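Beta-fructofuranosidase (Arthrobacter, PDB 3WPU) belongs to the levansucrase/invertase family of carbohydrate-active enzymes, whose catalytic domain is a five-bladed beta-propeller. Local coordinates at residues A[26-29]-A[30-34]; A[274-277]-A[278-282]; A[291-294]-A[295-299]. One frame throughout, in Å; residues are numbered along the deposited sequence.

Each of the three contacts is the N-terminal cap of a helix, and the caps lie close together on the same side of the chain's centre, with contact 1 the innermost (about 21 Å, centre to centre) and contact 3 the outermost (about 32 Å). Contact 2 bridges the others: its centre is about 10 Å from that of contact 1 and about 9 Å from that of contact 3. Arg30 N probably donates to Asp280 O (3.0 Å), joining contacts 1 and 2, while Cys276 N probably donates to Asn297 OD1 (2.8 Å), joining 2 and 3. Contacts 1 and 3, about 15 Å apart between centres, meet through the salt bridge Arg30 NE to Glu291 OE1 (2.7 Å).

Contact 1 (A[26-29]-A[30-34])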
loop_
_atom_site.group_PDB
_atom_site.type_symbol
_atom_site.label_atom_id
_atom_site.label_comp_id
_atom_site.label_asym_id
_atom_site.label_seq_id
_atom_site.Cartn_x
_atom_site.Cartn_y
_atom_site.Cartn_z
ATOM N N ALA A 26 -17.791 -8.627 1.299
ATOM C CA ALA A 26 -18.083 -8.103 -0.041
ATOM C C ALA A 26 -17.294 -8.911 -1.050
ATOM O O ALA A 26 -16.199 -9.372 -0.733
ATOM C CB ALA A 26 -17.691 -6.648 -0.167
ATOM N N LYS A 27 -17.866 -9.060 -2.239
ATOM C CA LYS A 27 -17.191 -9.752 -3.345
ATOM C C LYS A 27 -16.866 -8.794 -4.462
ATOM O O LYS A 27 -17.721 -8.017 -4.919
ATOM C CB LYS A 27 -18.084 -10.872 -3.880
ATOM C CG LYS A 27 -18.382 -11.951 -2.849
ATOM C CD LYS A 27 -19.214 -13.055 -3.451
ATOM C CE LYS A 27 -19.545 -14.123 -2.438
ATOM N NZ LYS A 27 -20.597 -13.642 -1.514
ATOM N N TRP A 28 -15.614 -8.853 -4.933
ATOM C CA TRP A 28 -15.242 -8.270 -6.213
ATOM C C TRP A 28 -15.496 -9.386 -7.207
ATOM O O TRP A 28 -14.762 -10.370 -7.218
ATOM C CB TRP A 28 -13.773 -7.864 -6.214
ATOM C CG TRP A 28 -13.302 -7.189 -7.453
ATOM C CD1 TRP A 28 -14.064 -6.523 -8.368
ATOM C CD2 TRP A 28 -11.939 -7.068 -7.910
ATOM N NE1 TRP A 28 -13.270 -6.035 -9.379
ATOM C CE2 TRP A 28 -11.964 -6.307 -9.081
ATOM C CE3 TRP A 28 -10.704 -7.467 -7.388
ATOM C CZ2 TRP A 28 -10.810 -6.004 -9.793
ATOM C CZ3 TRP A 28 -9.565 -7.189 -8.122
ATOM C CH2 TRP A 28 -9.630 -6.431 -9.270
ATOM N N THR A 29 -16.594 -9.286 -7.951
ATOM C CA THR A 29 -17.106 -10.464 -8.658
ATOM C C THR A 29 -16.469 -10.599 -10.029
ATOM O O THR A 29 -15.869 -9.665 -10.524
ATOM C CB THR A 29 -18.623 -10.413 -8.862
ATOM O OG1 THR A 29 -18.950 -9.362 -9.782
ATOM C CG2 THR A 29 -19.351 -10.165 -7.534
ATOM N N ARG A 30 -16.674 -11.747 -10.682
ATOM C CA ARG A 30 -16.219 -11.913 -12.070
ATOM C C ARG A 30 -16.959 -10.952 -13.010
ATOM O O ARG A 30 -16.358 -10.394 -13.907
ATOM C CB ARG A 30 -16.374 -13.366 -12.518
ATOM C CG ARG A 30 -15.387 -14.290 -11.829
ATOM C CD ARG A 30 -15.432 -15.722 -12.353
ATOM N NE ARG A 30 -15.163 -15.882 -13.781
ATOM C CZ ARG A 30 -13.958 -16.052 -14.317
ATOM N NH1 ARG A 30 -12.868 -16.040 -13.560
ATOM N NH2 ARG A 30 -13.840 -16.218 -15.626
ATOM N N ALA A 31 -18.251 -10.722 -12.768
ATOM C CA ALA A 31 -19.032 -9.780 -13.548
ATOM C C ALA A 31 -18.435 -8.375 -13.419
ATOM O O ALA A 31 -18.298 -7.657 -14.419
ATOM C CB ALA A 31 -20.485 -9.794 -13.080
ATOM N N ASP A 32 -18.052 -8.006 -12.200
ATOM C CA ASP A 32 -17.408 -6.703 -11.918
ATOM C C ASP A 32 -16.082 -6.631 -12.700
ATOM O O ASP A 32 -15.833 -5.692 -13.446
ATOM C CB ASP A 32 -17.140 -6.537 -10.402
ATOM C CG ASP A 32 -18.419 -6.355 -9.557
ATOM O OD1 ASP A 32 -19.479 -5.969 -10.099
ATOM O OD2 ASP A 32 -18.310 -6.562 -8.323
ATOM N N ALA A 33 -15.249 -7.640 -12.518
ATOM C CA ALA A 33 -13.926 -7.637 -13.107
ATOM C C ALA A 33 -13.988 -7.631 -14.633
ATOM O O ALA A 33 -13.073 -7.098 -15.301
ATOM C CB ALA A 33 -13.111 -8.823 -12.573
ATOM N N ARG A 34 -15.051 -8.172 -15.217
ATOM C CA ARG A 34 -15.163 -8.180 -16.687
ATOM C C ARG A 34 -15.447 -6.801 -17.262
ATOM O O ARG A 34 -15.236 -6.555 -18.442
ATOM C CB ARG A 34 -16.152 -9.248 -17.187
ATOM C CG ARG A 34 -15.608 -10.652 -16.998
ATOM C CD ARG A 34 -16.592 -11.755 -17.365
ATOM N NE ARG A 34 -16.977 -11.740 -18.777
ATOM C CZ ARG A 34 -18.004 -12.420 -19.297
ATOM N NH1 ARG A 34 -18.803 -13.158 -18.530
ATOM N NH2 ARG A 34 -18.262 -12.323 -20.603
#
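Thr29 and Asp32 form a capping box where the chain leaves the short strand 26-27 and enters helix 30-38. The hydroxyl of Thr29, the N-cap residue, accepts from the backbone of Asp32, N to OG1 2.9 Å; in return Asp32 OD2 accepts from the backbone N of Thr29 at 3.2 Å. This return bond is almost straight, 174° at the hydrogen, although the donor stands above the carboxylate plane. A chi1 of 68° sets Thr29 OG1 between its own N and carbonyl carbon, from where it meets the N-H of Asp32, while the methyl CG2 comes to 3.8 Å from Asp32 OD2. The first main-chain helical bond follows, Ala33 N to Thr29 O at 2.9 Å.

Trp28 flanks the box. Its ring edge meets the aspartate stem, CD1 to Asp32 CB 3.7 Å, and Ala33 CB lies over one face of the indole, displaced toward the rim.

Further out, Thr11 and His13, from the N-terminal stretch of the chain, add further bonds to the box. Thr11 gives its backbone N to Asp32 OD1 and its hydroxyl is hydrogen-bonded to Thr29 OG1, while His13 NE2 bonds Asp32 OD2. Both oxygens of this buried carboxylate are therefore engaged. The indole has two further partners: its ring and that of Phe373 pack edge-to-face, and NE1 is hydrogen-bonded to Ser389 O.

Contact 2 (A[274-277]-A[278-282]); sequences ATCN and EADLG
Thr275 reaches Asp280 through one water, which donates both to Thr275 O (2.8 Å) and to Asp280 OD2 (2.7 Å). The bridge ties the incoming loop to the start of helix 278-281, where Asn277 and Asp280 make a capping box.

Cys276, next along, lays its CB against the same carboxylate oxygen, CB to Asp280 OD2 3.5 Å, and has Leu281 CD1 in looser apolar contact. Its sulfur is committed to the disulfide with Cys332, which pins the loop just ahead of the cap.

Asn277 supplies the cap itself. A chi1 of 64° sets CG between the backbone N and the carbonyl carbon and brings OD1 in front of the first turn, where it accepts from Asp280 N at 3.0 Å, the donor lying nearly along the C=O axis. The reciprocal bond runs from Asn277 N to Asp280 OD2, 2.9 Å, entering on the anti side and 26° out of the carboxylate plane. OD2 thus receives a backbone N-H as well as the water. The two side chains cross at about a right angle, yet their amide and carboxylate planes are only 10° apart. Asn277 O then takes Leu281 N at 3.2 Å, in the carbonyl plane, and Glu278 O takes Gly282 N, completing the short helix before Gly282 turns away with positive phi.

Around this turn, Leu281 packs on Val293 and Val296 of helix 293-297, Ala279 and Asp280 rest against Lys27 of strand 26-27, and Cys276 and Asp280 touch Asn331 of strand 321-331.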
loop_
_atom_site.group_PDB
_atom_site.type_symbol
_atom_site.label_atom_id
_atom_site.label_comp_id
_atom_site.label_asym_id
_atom_site.label_seq_id
_atom_site.Cartn_x
_atom_site.Cartn_y
_atom_site.Cartn_z
ATOM N N ALA A 274 -10.927 -25.780 -3.273
ATOM C CA ALA A 274 -11.567 -24.459 -3.359
ATOM C C ALA A 274 -12.540 -24.383 -4.533
ATOM O O ALA A 274 -12.239 -24.857 -5.650
ATOM C CB ALA A 274 -10.527 -23.354 -3.469
ATOM N N THR A 275 -13.708 -23.814 -4.268
ATOM C CA THR A 275 -14.714 -23.612 -5.283
ATOM C C THR A 275 -15.269 -22.199 -5.220
ATOM O O THR A 275 -15.158 -21.506 -4.204
ATOM C CB THR A 275 -15.883 -24.576 -5.098
ATOM O OG1 THR A 275 -16.448 -24.365 -3.805
ATOM C CG2 THR A 275 -15.423 -26.019 -5.253
ATOM N N CYS A 276 -15.870 -21.792 -6.327
ATOM C CA CYS A 276 -16.573 -20.532 -6.385
ATOM C C CYS A 276 -18.067 -20.811 -6.439
ATOM O O CYS A 276 -18.489 -21.924 -6.743
ATOM C CB CYS A 276 -16.037 -19.683 -7.531
ATOM S SG CYS A 276 -14.361 -19.105 -7.120
ATOM N N ASN A 277 -18.866 -19.830 -6.059
ATOM C CA ASN A 277 -20.311 -19.967 -6.114
ATOM C C ASN A 277 -20.927 -18.865 -6.968
ATOM O O ASN A 277 -20.202 -18.055 -7.555
ATOM C CB ASN A 277 -20.894 -19.999 -4.698
ATOM C CG ASN A 277 -20.668 -18.715 -3.929
ATOM O OD1 ASN A 277 -20.512 -17.629 -4.501
ATOM N ND2 ASN A 277 -20.646 -18.830 -2.610
ATOM N N GLU A 278 -22.255 -18.835 -7.053
ATOM C CA GLU A 278 -22.940 -17.853 -7.901
ATOM C C GLU A 278 -22.609 -16.417 -7.511
ATOM O O GLU A 278 -22.505 -15.553 -8.376
ATOM C CB GLU A 278 -24.466 -18.047 -7.853
ATOM C CG GLU A 278 -24.932 -19.202 -8.714
ATOM C CD GLU A 278 -26.445 -19.372 -8.711
ATOM O OE1 GLU A 278 -26.911 -20.391 -9.259
ATOM O OE2 GLU A 278 -27.161 -18.506 -8.160
ATOM N N ALA A 279 -22.459 -16.169 -6.215
ATOM C CA ALA A 279 -22.185 -14.820 -5.727
ATOM C C ALA A 279 -20.782 -14.334 -6.116
ATOM O O ALA A 279 -20.607 -13.157 -6.382
ATOM C CB ALA A 279 -22.391 -14.742 -4.225
ATOM N N ASP A 280 -19.816 -15.240 -6.151
ATOM C CA ASP A 280 -18.470 -14.912 -6.648
ATOM C C ASP A 280 -18.523 -14.547 -8.134
ATOM O O ASP A 280 -17.835 -13.614 -8.579
ATOM C CB ASP A 280 -17.507 -16.087 -6.507
ATOM C CG ASP A 280 -17.296 -16.530 -5.078
ATOM O OD1 ASP A 280 -17.098 -15.695 -4.170
ATOM O OD2 ASP A 280 -17.301 -17.754 -4.890
ATOM N N LEU A 281 -19.342 -15.266 -8.896
ATOM C CA LEU A 281 -19.507 -14.953 -10.327
ATOM C C LEU A 281 -20.226 -13.613 -10.513
ATOM O O LEU A 281 -19.788 -12.758 -11.285
ATOM C CB LEU A 281 -20.212 -16.090 -11.065
ATOM C CG LEU A 281 -19.292 -17.170 -11.610
ATOM C CD1 LEU A 281 -18.430 -17.809 -10.541
ATOM C CD2 LEU A 281 -20.163 -18.208 -12.314
ATOM N N GLY A 282 -21.292 -13.405 -9.736
ATOM C CA GLY A 282 -21.926 -12.099 -9.601
ATOM C C GLY A 282 -22.802 -11.611 -10.752
ATOM O O GLY A 282 -23.139 -10.435 -10.802
HETATM O O HOH W 1 -15.994 -19.142 -3.045
#

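Contact 3 (A[291-294]-A[295-299])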
loop_
_atom_site.group_PDB
_atom_site.type_symbol
_atom_site.label_atom_id
_atom_site.label_comp_id
_atom_site.label_asym_id
_atom_site.label_seq_id
_atom_site.Cartn_x
_atom_site.Cartn_y
_atom_site.Cartn_z
ATOM N N GLU A 291 -21.538 -16.690 -16.924
ATOM C CA GLU A 291 -20.827 -17.972 -16.930
ATOM C C GLU A 291 -21.514 -18.902 -15.967
ATOM O O GLU A 291 -22.238 -18.455 -15.078
ATOM C CB GLU A 291 -19.382 -17.808 -16.452
ATOM C CG GLU A 291 -18.565 -16.786 -17.214
ATOM C CD GLU A 291 -17.263 -16.508 -16.507
ATOM O OE1 GLU A 291 -17.288 -15.816 -15.456
ATOM O OE2 GLU A 291 -16.208 -16.945 -17.019
ATOM N N THR A 292 -21.283 -20.199 -16.110
ATOM C CA THR A 292 -21.805 -21.123 -15.118
ATOM C C THR A 292 -20.769 -21.379 -14.029
ATOM O O THR A 292 -19.559 -21.323 -14.282
ATOM C CB THR A 292 -22.260 -22.464 -15.737
ATOM O OG1 THR A 292 -21.117 -23.244 -16.133
ATOM C CG2 THR A 292 -23.155 -22.208 -16.943
ATOM N N VAL A 293 -21.262 -21.652 -12.825
ATOM C CA VAL A 293 -20.425 -22.051 -11.703
ATOM C C VAL A 293 -19.542 -23.244 -12.087
ATOM O O VAL A 293 -18.322 -23.238 -11.834
ATOM C CB VAL A 293 -21.277 -22.342 -10.432
ATOM C CG1 VAL A 293 -20.473 -23.098 -9.384
ATOM C CG2 VAL A 293 -21.825 -21.049 -9.831
ATOM N N ASP A 294 -20.132 -24.254 -12.730
ATOM C CA ASP A 294 -19.340 -25.418 -13.150
ATOM C C ASP A 294 -18.202 -25.053 -14.108
ATOM O O ASP A 294 -17.075 -25.531 -13.938
ATOM C CB ASP A 294 -20.229 -26.507 -13.785
ATOM C CG ASP A 294 -21.154 -27.182 -12.782
ATOM O OD1 ASP A 294 -20.979 -27.037 -11.557
ATOM O OD2 ASP A 294 -22.068 -27.905 -13.246
ATOM N N ASP A 295 -18.466 -24.214 -15.110
ATOM C CA ASP A 295 -17.400 -23.844 -16.055
ATOM C C ASP A 295 -16.265 -23.070 -15.366
ATOM O O ASP A 295 -15.087 -23.268 -15.664
ATOM C CB ASP A 295 -17.936 -23.001 -17.214
ATOM C CG ASP A 295 -18.759 -23.812 -18.215
ATOM O OD1 ASP A 295 -18.765 -25.069 -18.143
ATOM O OD2 ASP A 295 -19.380 -23.172 -19.090
ATOM N N VAL A 296 -16.616 -22.158 -14.467
ATOM C CA VAL A 296 -15.585 -21.413 -13.757
ATOM C C VAL A 296 -14.767 -22.346 -12.840
ATOM O O VAL A 296 -13.534 -22.287 -12.816
ATOM C CB VAL A 296 -16.188 -20.229 -12.972
ATOM C CG1 VAL A 296 -15.141 -19.566 -12.078
ATOM C CG2 VAL A 296 -16.766 -19.215 -13.962
ATOM N N ASN A 297 -15.450 -23.205 -12.095
ATOM C CA ASN A 297 -14.762 -24.183 -11.226
ATOM C C ASN A 297 -13.838 -25.162 -11.954
ATOM O O ASN A 297 -12.860 -25.659 -11.356
ATOM C CB ASN A 297 -15.765 -24.941 -10.372
ATOM C CG ASN A 297 -16.239 -24.130 -9.189
ATOM O OD1 ASN A 297 -15.529 -23.251 -8.693
ATOM N ND2 ASN A 297 -17.434 -24.413 -8.729
ATOM N N ALA A 298 -14.132 -25.410 -13.229
ATOM C CA ALA A 298 -13.293 -26.264 -14.095
ATOM C C ALA A 298 -12.146 -25.528 -14.768
ATOM O O ALA A 298 -11.302 -26.167 -15.398
ATOM C CB ALA A 298 -14.156 -26.940 -15.166
ATOM N N SER A 299 -12.076 -24.198 -14.637
ATOM C CA SER A 299 -11.174 -23.380 -15.457
ATOM C C SER A 299 -9.758 -23.176 -14.914
ATOM O O SER A 299 -8.855 -22.796 -15.665
ATOM C CB SER A 299 -11.783 -21.996 -15.650
ATOM O OG SER A 299 -11.745 -21.269 -14.432
HETATM O O HOH W 2 -19.895 -20.640 -18.528
HETATM O O HOH W 3 -21.841 -25.558 -17.217
HETATM O O HOH W 4 -19.156 -26.429 -9.632
#
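The carboxylate of Glu291 has the Val296 methyl CG2 over one face, CD to CG2 3.7 Å, the two side chains crossing at about a right angle; beyond the contact its OE1 is held by Arg30 and by the hydroxyl of Tyr283. The side chain of Asn297, which ends in the second flat group, runs beside Val293, with Val293 CG1 reaching obliquely to ND2 at 3.4 Å. Asn297 OD1 takes the backbone N of Cys276, in the loop before helix 278-281. A water joins the edge of this amide to the next carboxylate: it accepts from Asn297 ND2 (2.8 Å) and donates to Asp294 OD1 (2.7 Å).

At the start of helix 293-297, Thr292 is the N-cap. Its OG1, placed by a chi1 of 72° between the backbone N and the carbonyl carbon, accepts from Asp295 N at 3.0 Å. The Asp295 carboxylate returns to the cap through solvent: a water accepts from Thr292 N (2.8 Å) and donates to Asp295 OD2 (2.6 Å). A second water, bonded to Thr292 OG1, donates weakly to Asp295 OD1, so OD2 is linked to the cap by a firm water bridge and OD1 only by a weak one.

The main chain then runs as a helix, Val296 N to Thr292 O and Asn297 N to Val293 O, the latter 2.9 Å. Further along, Val296 O accepts both the backbone N and the hydroxyl of Ser299.

Inward, Val293 and Val296 pack on Leu281 of helix 278-281. Val296 also touches Cys332, just past strand 321-331, and Arg30 of helix 30-38, while Glu291 lies against Arg34 of that same helix.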